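Local atomic coordinates of exopolysaccharide biosynthesis protein (Pantoea stewartii subsp. stewartii DC283, PDB entry 6TGF), a protein that modifies glycan biofilms, probably by hydrolysing exopolysaccharide, using a trimeric parallel beta-helix fold like that of bacteriophage tailspikes. Residues 477-482 and 501-506; 517-522 and 650-655. All blocks are in the same frame, centred on the assembly; numbering follows the deposited sequence.

Contact 1 of 2, residues 477-482 and 501-506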
ATOM      1  N   HIS B 477       4.297  22.044 -16.403  1.00 32.50           N
ATOM      2  CA  HIS B 477       3.014  22.536 -15.824  1.00 32.16           C
ATOM      3  C   HIS B 477       2.394  21.480 -14.901  1.00 31.41           C
ATOM      4  O   HIS B 477       1.187  21.595 -14.615  1.00 31.64           O
ATOM      5  CB  HIS B 477       2.025  22.923 -16.937  1.00 32.54           C
ATOM      6  CG  HIS B 477       2.534  23.957 -17.883  1.00 33.03           C
ATOM      7  ND1 HIS B 477       2.698  25.279 -17.518  1.00 33.19           N
ATOM      8  CD2 HIS B 477       2.899  23.873 -19.180  1.00 33.45           C
ATOM      9  CE1 HIS B 477       3.154  25.962 -18.548  1.00 33.62           C
ATOM     10  NE2 HIS B 477       3.285  25.124 -19.581  1.00 33.80           N
ATOM     11  N   SER B 478       3.175  20.494 -14.445  1.00 30.55           N
ATOM     12  CA  SER B 478       2.678  19.336 -13.658  1.00 29.92           C
ATOM     13  C   SER B 478       2.645  19.700 -12.169  1.00 29.24           C
ATOM     14  O   SER B 478       3.660  20.210 -11.661  1.00 29.28           O
ATOM     15  CB  SER B 478       3.504  18.103 -13.910  1.00 29.81           C
ATOM     16  OG  SER B 478       2.775  16.935 -13.563  1.00 29.65           O
ATOM     17  N   ARG B 479       1.514  19.442 -11.508  1.00 28.63           N
ATOM     18  CA  ARG B 479       1.273  19.775 -10.078  1.00 28.18           C
ATOM     19  C   ARG B 479       1.813  18.633  -9.209  1.00 27.57           C
ATOM     20  O   ARG B 479       1.046  17.690  -8.922  1.00 27.51           O
ATOM     21  CB  ARG B 479      -0.222  20.021  -9.844  1.00 28.35           C
ATOM     22  CG  ARG B 479      -0.825  21.107 -10.724  1.00 28.65           C
ATOM     23  CD  ARG B 479      -2.335  21.171 -10.598  1.00 28.82           C
ATOM     24  NE  ARG B 479      -3.014  20.088 -11.296  1.00 28.85           N
ATOM     25  CZ  ARG B 479      -4.302  19.780 -11.156  1.00 29.01           C
ATOM     26  NH1 ARG B 479      -5.073  20.465 -10.327  1.00 29.13           N
ATOM     27  NH2 ARG B 479      -4.816  18.777 -11.846  1.00 29.11           N
ATOM     28  N   LEU B 480       3.088  18.714  -8.814  1.00 26.97           N
ATOM     29  CA  LEU B 480       3.812  17.628  -8.100  1.00 26.46           C
ATOM     30  C   LEU B 480       3.734  17.853  -6.585  1.00 26.14           C
ATOM     31  O   LEU B 480       3.750  19.020  -6.154  1.00 26.15           O
ATOM     32  CB  LEU B 480       5.267  17.585  -8.577  1.00 26.40           C
ATOM     33  CG  LEU B 480       5.468  17.499 -10.090  1.00 26.49           C
ATOM     34  CD1 LEU B 480       6.931  17.245 -10.421  1.00 26.53           C
ATOM     35  CD2 LEU B 480       4.590  16.419 -10.709  1.00 26.42           C
ATOM     36  N   ASN B 481       3.649  16.756  -5.827  1.00 25.79           N
ATOM     37  CA  ASN B 481       3.637  16.722  -4.339  1.00 25.56           C
ATOM     38  C   ASN B 481       4.534  15.555  -3.902  1.00 25.39           C
ATOM     39  O   ASN B 481       4.023  14.420  -3.802  1.00 25.47           O
ATOM     40  CB  ASN B 481       2.200  16.625  -3.815  1.00 25.58           C
ATOM     41  CG  ASN B 481       2.059  17.000  -2.355  1.00 25.65           C
ATOM     42  OD1 ASN B 481       3.024  16.953  -1.595  1.00 25.65           O
ATOM     43  ND2 ASN B 481       0.854  17.374  -1.954  1.00 25.75           N
ATOM     44  N   THR B 482       5.828  15.814  -3.682  1.00 25.12           N
ATOM     45  CA  THR B 482       6.896  14.776  -3.718  1.00 25.01           C
ATOM     46  C   THR B 482       7.597  14.644  -2.361  1.00 24.89           C
ATOM     47  O   THR B 482       7.673  15.647  -1.625  1.00 24.85           O
ATOM     48  CB  THR B 482       7.911  15.072  -4.831  1.00 25.03           C
ATOM     49  OG1 THR B 482       8.820  16.075  -4.378  1.00 25.21           O
ATOM     50  CG2 THR B 482       7.260  15.528  -6.119  1.00 25.00           C
ATOM     51  N   ARG B 501       0.110  24.724 -21.487  1.00 43.23           N
ATOM     52  CA  ARG B 501      -0.488  24.548 -20.138  1.00 42.51           C
ATOM     53  C   ARG B 501      -1.952  24.133 -20.314  1.00 42.08           C
ATOM     54  O   ARG B 501      -2.714  24.910 -20.919  1.00 42.60           O
ATOM     55  CB  ARG B 501      -0.379  25.843 -19.329  1.00 42.76           C
ATOM     56  CG  ARG B 501      -0.722  25.690 -17.852  1.00 42.56           C
ATOM     57  CD  ARG B 501      -0.766  27.032 -17.148  1.00 42.64           C
ATOM     58  NE  ARG B 501      -1.784  27.900 -17.729  1.00 43.16           N
ATOM     59  CZ  ARG B 501      -1.633  29.193 -18.015  1.00 43.47           C
ATOM     60  NH1 ARG B 501      -0.484  29.810 -17.793  1.00 43.42           N
ATOM     61  NH2 ARG B 501      -2.641  29.866 -18.540  1.00 43.89           N
ATOM     62  N   TRP B 502      -2.324  22.955 -19.806  1.00 41.20           N
ATOM     63  CA  TRP B 502      -3.684  22.372 -19.951  1.00 40.91           C
ATOM     64  C   TRP B 502      -4.678  23.148 -19.078  1.00 40.80           C
ATOM     65  O   TRP B 502      -5.685  23.633 -19.628  1.00 41.30           O
ATOM     66  CB  TRP B 502      -3.679  20.876 -19.613  1.00 40.41           C
ATOM     67  CG  TRP B 502      -5.049  20.272 -19.603  1.00 40.43           C
ATOM     68  CD1 TRP B 502      -6.004  20.404 -20.568  1.00 40.74           C
ATOM     69  CD2 TRP B 502      -5.625  19.446 -18.577  1.00 40.07           C
ATOM     70  NE1 TRP B 502      -7.135  19.720 -20.214  1.00 40.67           N
ATOM     71  CE2 TRP B 502      -6.932  19.121 -19.000  1.00 40.26           C
ATOM     72  CE3 TRP B 502      -5.168  18.948 -17.351  1.00 39.65           C
ATOM     73  CZ2 TRP B 502      -7.783  18.323 -18.235  1.00 40.13           C
ATOM     74  CZ3 TRP B 502      -6.009  18.158 -16.597  1.00 39.55           C
ATOM     75  CH2 TRP B 502      -7.299  17.854 -17.034  1.00 39.84           C
ATOM     76  N   LEU B 503      -4.397  23.254 -17.774  1.00 40.12           N
ATOM     77  CA  LEU B 503      -5.263  23.933 -16.770  1.00 40.00           C
ATOM     78  C   LEU B 503      -4.876  25.414 -16.666  1.00 40.04           C
ATOM     79  O   LEU B 503      -3.912  25.824 -17.344  1.00 40.22           O
ATOM     80  CB  LEU B 503      -5.115  23.224 -15.420  1.00 39.52           C
ATOM     81  CG  LEU B 503      -5.467  21.736 -15.413  1.00 39.23           C
ATOM     82  CD1 LEU B 503      -5.231  21.131 -14.039  1.00 38.80           C
ATOM     83  CD2 LEU B 503      -6.907  21.507 -15.853  1.00 39.44           C
ATOM     84  N   SER B 504      -5.610  26.181 -15.852  1.00 39.79           N
ATOM     85  CA  SER B 504      -5.415  27.642 -15.650  1.00 39.79           C
ATOM     86  C   SER B 504      -4.120  27.890 -14.870  1.00 39.28           C
ATOM     87  O   SER B 504      -3.656  26.965 -14.173  1.00 38.89           O
ATOM     88  CB  SER B 504      -6.599  28.268 -14.955  1.00 39.93           C
ATOM     89  OG  SER B 504      -6.556  28.034 -13.555  1.00 39.54           O
ATOM     90  N   ALA B 505      -3.572  29.104 -14.986  1.00 39.23           N
ATOM     91  CA  ALA B 505      -2.351  29.567 -14.284  1.00 38.87           C
ATOM     92  C   ALA B 505      -2.527  29.421 -12.767  1.00 38.43           C
ATOM     93  O   ALA B 505      -1.520  29.177 -12.076  1.00 38.06           O
ATOM     94  CB  ALA B 505      -2.056  30.998 -14.666  1.00 39.27           C
ATOM     95  N   TRP B 506      -3.763  29.560 -12.276  1.00 38.39           N
ATOM     96  CA  TRP B 506      -4.116  29.546 -10.830  1.00 37.96           C
ATOM     97  C   TRP B 506      -3.937  28.145 -10.234  1.00 36.88           C
ATOM     98  O   TRP B 506      -3.735  28.058  -9.008  1.00 36.59           O
ATOM     99  CB  TRP B 506      -5.545  30.062 -10.624  1.00 38.76           C
ATOM    100  CG  TRP B 506      -5.705  31.511 -10.969  1.00 39.40           C
ATOM    101  CD1 TRP B 506      -5.162  32.572 -10.305  1.00 39.46           C
ATOM    102  CD2 TRP B 506      -6.446  32.062 -12.071  1.00 40.08           C
ATOM    103  NE1 TRP B 506      -5.520  33.745 -10.912  1.00 40.04           N
ATOM    104  CE2 TRP B 506      -6.306  33.465 -11.999  1.00 40.43           C
ATOM    105  CE3 TRP B 506      -7.215  31.513 -13.105  1.00 40.37           C
ATOM    106  CZ2 TRP B 506      -6.903  34.320 -12.925  1.00 40.93           C
ATOM    107  CZ3 TRP B 506      -7.805  32.359 -14.018  1.00 40.89           C
ATOM    108  CH2 TRP B 506      -7.651  33.744 -13.927  1.00 41.18           C
TER

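Contact 2 of 2, residues 517-522 and 650-655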
ATOM      1  N   GLY B 517      15.422  19.802   3.105  1.00 26.79           N
ATOM      2  CA  GLY B 517      14.696  21.079   2.966  1.00 26.69           C
ATOM      3  C   GLY B 517      13.330  20.929   2.318  1.00 26.59           C
ATOM      4  O   GLY B 517      13.008  19.824   1.838  1.00 26.56           O
ATOM      5  N   VAL B 518      12.561  22.020   2.302  1.00 26.59           N
ATOM      6  CA  VAL B 518      11.198  22.110   1.696  1.00 26.60           C
ATOM      7  C   VAL B 518      11.224  23.216   0.635  1.00 26.69           C
ATOM      8  O   VAL B 518      11.798  24.285   0.912  1.00 26.87           O
ATOM      9  CB  VAL B 518      10.127  22.376   2.772  1.00 26.60           C
ATOM     10  CG1 VAL B 518       8.742  22.574   2.172  1.00 26.54           C
ATOM     11  CG2 VAL B 518      10.099  21.271   3.819  1.00 26.66           C
ATOM     12  N   ALA B 519      10.633  22.954  -0.534  1.00 26.85           N
ATOM     13  CA  ALA B 519      10.498  23.911  -1.657  1.00 26.94           C
ATOM     14  C   ALA B 519       9.024  24.006  -2.063  1.00 27.03           C
ATOM     15  O   ALA B 519       8.488  23.001  -2.570  1.00 26.93           O
ATOM     16  CB  ALA B 519      11.366  23.480  -2.813  1.00 26.99           C
ATOM     17  N   ILE B 520       8.404  25.168  -1.832  1.00 27.30           N
ATOM     18  CA  ILE B 520       6.970  25.447  -2.140  1.00 27.54           C
ATOM     19  C   ILE B 520       6.906  26.439  -3.307  1.00 27.91           C
ATOM     20  O   ILE B 520       7.246  27.614  -3.096  1.00 28.03           O
ATOM     21  CB  ILE B 520       6.225  25.976  -0.897  1.00 27.48           C
ATOM     22  CG1 ILE B 520       6.502  25.120   0.343  1.00 27.43           C
ATOM     23  CG2 ILE B 520       4.733  26.093  -1.179  1.00 27.56           C
ATOM     24  CD1 ILE B 520       6.004  25.721   1.639  1.00 27.55           C
ATOM     25  N   ASP B 521       6.484  25.978  -4.488  1.00 28.35           N
ATOM     26  CA  ASP B 521       6.170  26.846  -5.655  1.00 28.86           C
ATOM     27  C   ASP B 521       4.720  27.321  -5.503  1.00 29.08           C
ATOM     28  O   ASP B 521       3.891  27.003  -6.377  1.00 29.28           O
ATOM     29  CB  ASP B 521       6.402  26.120  -6.983  1.00 29.11           C
ATOM     30  CG  ASP B 521       7.709  25.350  -7.056  1.00 29.25           C
ATOM     31  OD1 ASP B 521       8.605  25.634  -6.231  1.00 29.43           O
ATOM     32  OD2 ASP B 521       7.817  24.468  -7.934  1.00 29.51           O
ATOM     33  N   GLY B 522       4.434  28.043  -4.418  1.00 29.24           N
ATOM     34  CA  GLY B 522       3.072  28.465  -4.041  1.00 29.53           C
ATOM     35  C   GLY B 522       3.040  29.113  -2.669  1.00 29.70           C
ATOM     36  O   GLY B 522       4.122  29.454  -2.147  1.00 29.59           O
ATOM     37  N   ASP B 650      21.116  26.168  -1.462  1.00 35.15           N
ATOM     38  CA  ASP B 650      20.694  25.034  -0.596  1.00 34.97           C
ATOM     39  C   ASP B 650      20.904  23.720  -1.363  1.00 35.12           C
ATOM     40  O   ASP B 650      21.442  23.772  -2.489  1.00 35.33           O
ATOM     41  CB  ASP B 650      19.259  25.227  -0.095  1.00 34.60           C
ATOM     42  CG  ASP B 650      18.187  25.101  -1.164  1.00 34.43           C
ATOM     43  OD1 ASP B 650      18.545  25.031  -2.355  1.00 34.51           O
ATOM     44  OD2 ASP B 650      16.996  25.082  -0.794  1.00 34.16           O
ATOM     45  N   ARG B 651      20.497  22.593  -0.770  1.00 35.08           N
ATOM     46  CA  ARG B 651      20.800  21.221  -1.263  1.00 35.15           C
ATOM     47  C   ARG B 651      20.031  20.933  -2.559  1.00 35.00           C
ATOM     48  O   ARG B 651      20.500  20.077  -3.333  1.00 35.28           O
ATOM     49  CB  ARG B 651      20.481  20.182  -0.182  1.00 35.23           C
ATOM     50  CG  ARG B 651      20.870  18.755  -0.542  1.00 35.54           C
ATOM     51  CD  ARG B 651      22.352  18.601  -0.837  1.00 36.07           C
ATOM     52  NE  ARG B 651      22.685  17.266  -1.317  1.00 36.37           N
ATOM     53  CZ  ARG B 651      22.684  16.885  -2.594  1.00 36.54           C
ATOM     54  NH1 ARG B 651      22.365  17.735  -3.557  1.00 36.42           N
ATOM     55  NH2 ARG B 651      23.006  15.641  -2.905  1.00 36.86           N
ATOM     56  N   PHE B 652      18.904  21.614  -2.792  1.00 34.69           N
ATOM     57  CA  PHE B 652      18.095  21.510  -4.037  1.00 34.63           C
ATOM     58  C   PHE B 652      18.909  22.003  -5.241  1.00 35.18           C
ATOM     59  O   PHE B 652      18.649  21.536  -6.365  1.00 35.14           O
ATOM     60  CB  PHE B 652      16.791  22.306  -3.918  1.00 34.15           C
ATOM     61  CG  PHE B 652      15.716  21.648  -3.091  1.00 33.73           C
ATOM     62  CD1 PHE B 652      14.981  20.588  -3.597  1.00 33.66           C
ATOM     63  CD2 PHE B 652      15.428  22.097  -1.811  1.00 33.55           C
ATOM     64  CE1 PHE B 652      13.988  19.986  -2.837  1.00 33.53           C
ATOM     65  CE2 PHE B 652      14.437  21.495  -1.052  1.00 33.41           C
ATOM     66  CZ  PHE B 652      13.717  20.441  -1.566  1.00 33.40           C
ATOM     67  N   VAL B 653      19.859  22.915  -5.008  1.00 35.86           N
ATOM     68  CA  VAL B 653      20.605  23.668  -6.061  1.00 36.51           C
ATOM     69  C   VAL B 653      21.967  23.005  -6.324  1.00 37.25           C
ATOM     70  O   VAL B 653      22.353  22.923  -7.509  1.00 37.48           O
ATOM     71  CB  VAL B 653      20.760  25.149  -5.660  1.00 36.48           C
ATOM     72  CG1 VAL B 653      21.634  25.928  -6.632  1.00 36.74           C
ATOM     73  CG2 VAL B 653      19.405  25.824  -5.511  1.00 36.33           C
ATOM     74  N   THR B 654      22.674  22.570  -5.274  1.00 37.68           N
ATOM     75  CA  THR B 654      24.062  22.037  -5.366  1.00 38.38           C
ATOM     76  C   THR B 654      24.313  21.004  -4.261  1.00 38.77           C
ATOM     77  O   THR B 654      23.683  21.114  -3.192  1.00 38.44           O
ATOM     78  CB  THR B 654      25.083  23.182  -5.318  1.00 38.59           C
ATOM     79  OG1 THR B 654      26.386  22.633  -5.525  1.00 39.20           O
ATOM     80  CG2 THR B 654      25.059  23.952  -4.015  1.00 38.41           C
ATOM     81  N   GLY B 655      25.210  20.046  -4.523  1.00 39.56           N
ATOM     82  CA  GLY B 655      25.655  19.023  -3.555  1.00 40.00           C
ATOM     83  C   GLY B 655      26.456  19.642  -2.424  1.00 40.49           C
ATOM     84  O   GLY B 655      26.198  19.288  -1.258  1.00 40.57           O
TER
HETATM   85  O   HOH W   1      14.452  24.827   0.378  1.00 34.62           O

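Contact 1 of 2, residues 477-482 and 501-506
Arg501 lays the aliphatic part of its side chain across one face of the His477 ring. Its CB stands 3.5 Å from the ring centroid and only 6° off the normal, which qualifies as a CH-pi contact over the middle of the imidazole. CG, placed anti to the backbone N of Arg501 (chi1 -169°), moves off centre toward one ring nitrogen and comes within 3.5 Å of His477 ND1. CD follows on the same course, 3.9 Å from His477 ND1. The chain then bends at chi3 and leaves the histidine, so that NE of Arg501 gives its hydrogen to the backbone O of Leu503 at 3.0 Å. That oxygen lies close to the guanidinium plane, and the donor lies in the carbonyl plane, so this bond orients the group, while Ala505 N sits over one of its faces near the rim. The guanidinium thus ends nearly perpendicular to the imidazole whose face its own CB covers. His477 NE2 also hydrogen-bonds Gly499 O.

The segment 477-482 enters a rung of the parallel beta-helix: strand 479-488 runs beside strand 458-467 in parallel, and the segment 501-506 belongs to a loop that leaves the helix between strands 493-494 and 511-514.

Further along, a second arginine meets this loop with its flat face. Leu503 CD1 lies over the centre of the Arg479 guanidinium, 3.3 Å from Arg479 CZ, and the two side chains cross at about a right angle. The methyl can accept no hydrogen bond, so this contact is van der Waals; NE of Arg479 makes a weak bond to Gly457 O. At the end of 501-506, the Trp506 ring meets Tyr551 of the second subunit edge-to-face.

Contact 2 of 2, residues 517-522 and 650-655
Phe652 meets the backbone of a beta-strand with its edge and a methyl group with its face, presenting two sides of one ring to consecutive residues of 517-522. At the edge, CZ of Phe652 lies 3.5 Å from Gly517 O, and CE2 of Phe652 lies 3.9 Å from Val518 N, close to the ring plane. Over one face comes the CB of Ala519, 4.2 Å from the ring centroid and 17° off the normal, a CH-pi contact displaced toward the rim, where CZ of Phe652 is the nearest ring atom. The ring reaches this place because its CG stands anti to the carbonyl carbon of Phe652 (chi1 -77°). Gly517 has no side chain, so the ring edge abuts its carbonyl group directly. Tyr516 adds an edge-to-face contact with the same ring.

The loop 650-655 joins strands 637-646 and 659-664, which belong to two different antiparallel sheets beyond the beta-helix. Residues 651-653 have helix-like phi/psi values without forming a regular helix, and Asp650 O accepts from Val653 N at 3.1 Å and from Thr654 N at 3.3 Å. Strand 517-520 pairs antiparallel with 511-514 and in parallel with a strand of the third subunit, so the sheet runs on across the trimer interface.

A polar connection runs beside the ring. One water donates to Val518 O at 2.8 Å and to Asp650 OD2, also at 2.8 Å. Asp650 OD2 is held as well by Lys525 and Ser523 of the third subunit, in a salt bridge and a hydrogen bond. With Asp650 probably a carboxylate, both atoms are acceptors, and the water bridges them by donating a hydrogen to each.

Following the chain from the N terminus, contact 1 comes first: residues 477-482 start a rung of the beta-helix, and 18 residues later the chain returns as the loop 501-506, closing a short excursion. Strand 511-514 then pairs parallel with 479-488 and antiparallel with 517-520, where contact 2 opens. Contact 2 closes only after 127 further residues, at 650-655, spanning the strands of the two following antiparallel sheets. The two contacts therefore lie in series, neither nested nor crossed. The centres of contact 1 and contact 2 are about 18 Å apart, and the nearest atoms of contact 1 and contact 2 about 7 Å apart. Contact 1 ties a rung to its own loop, contact 2 ties strand 517-520 to the following domain, and both touch the second subunit.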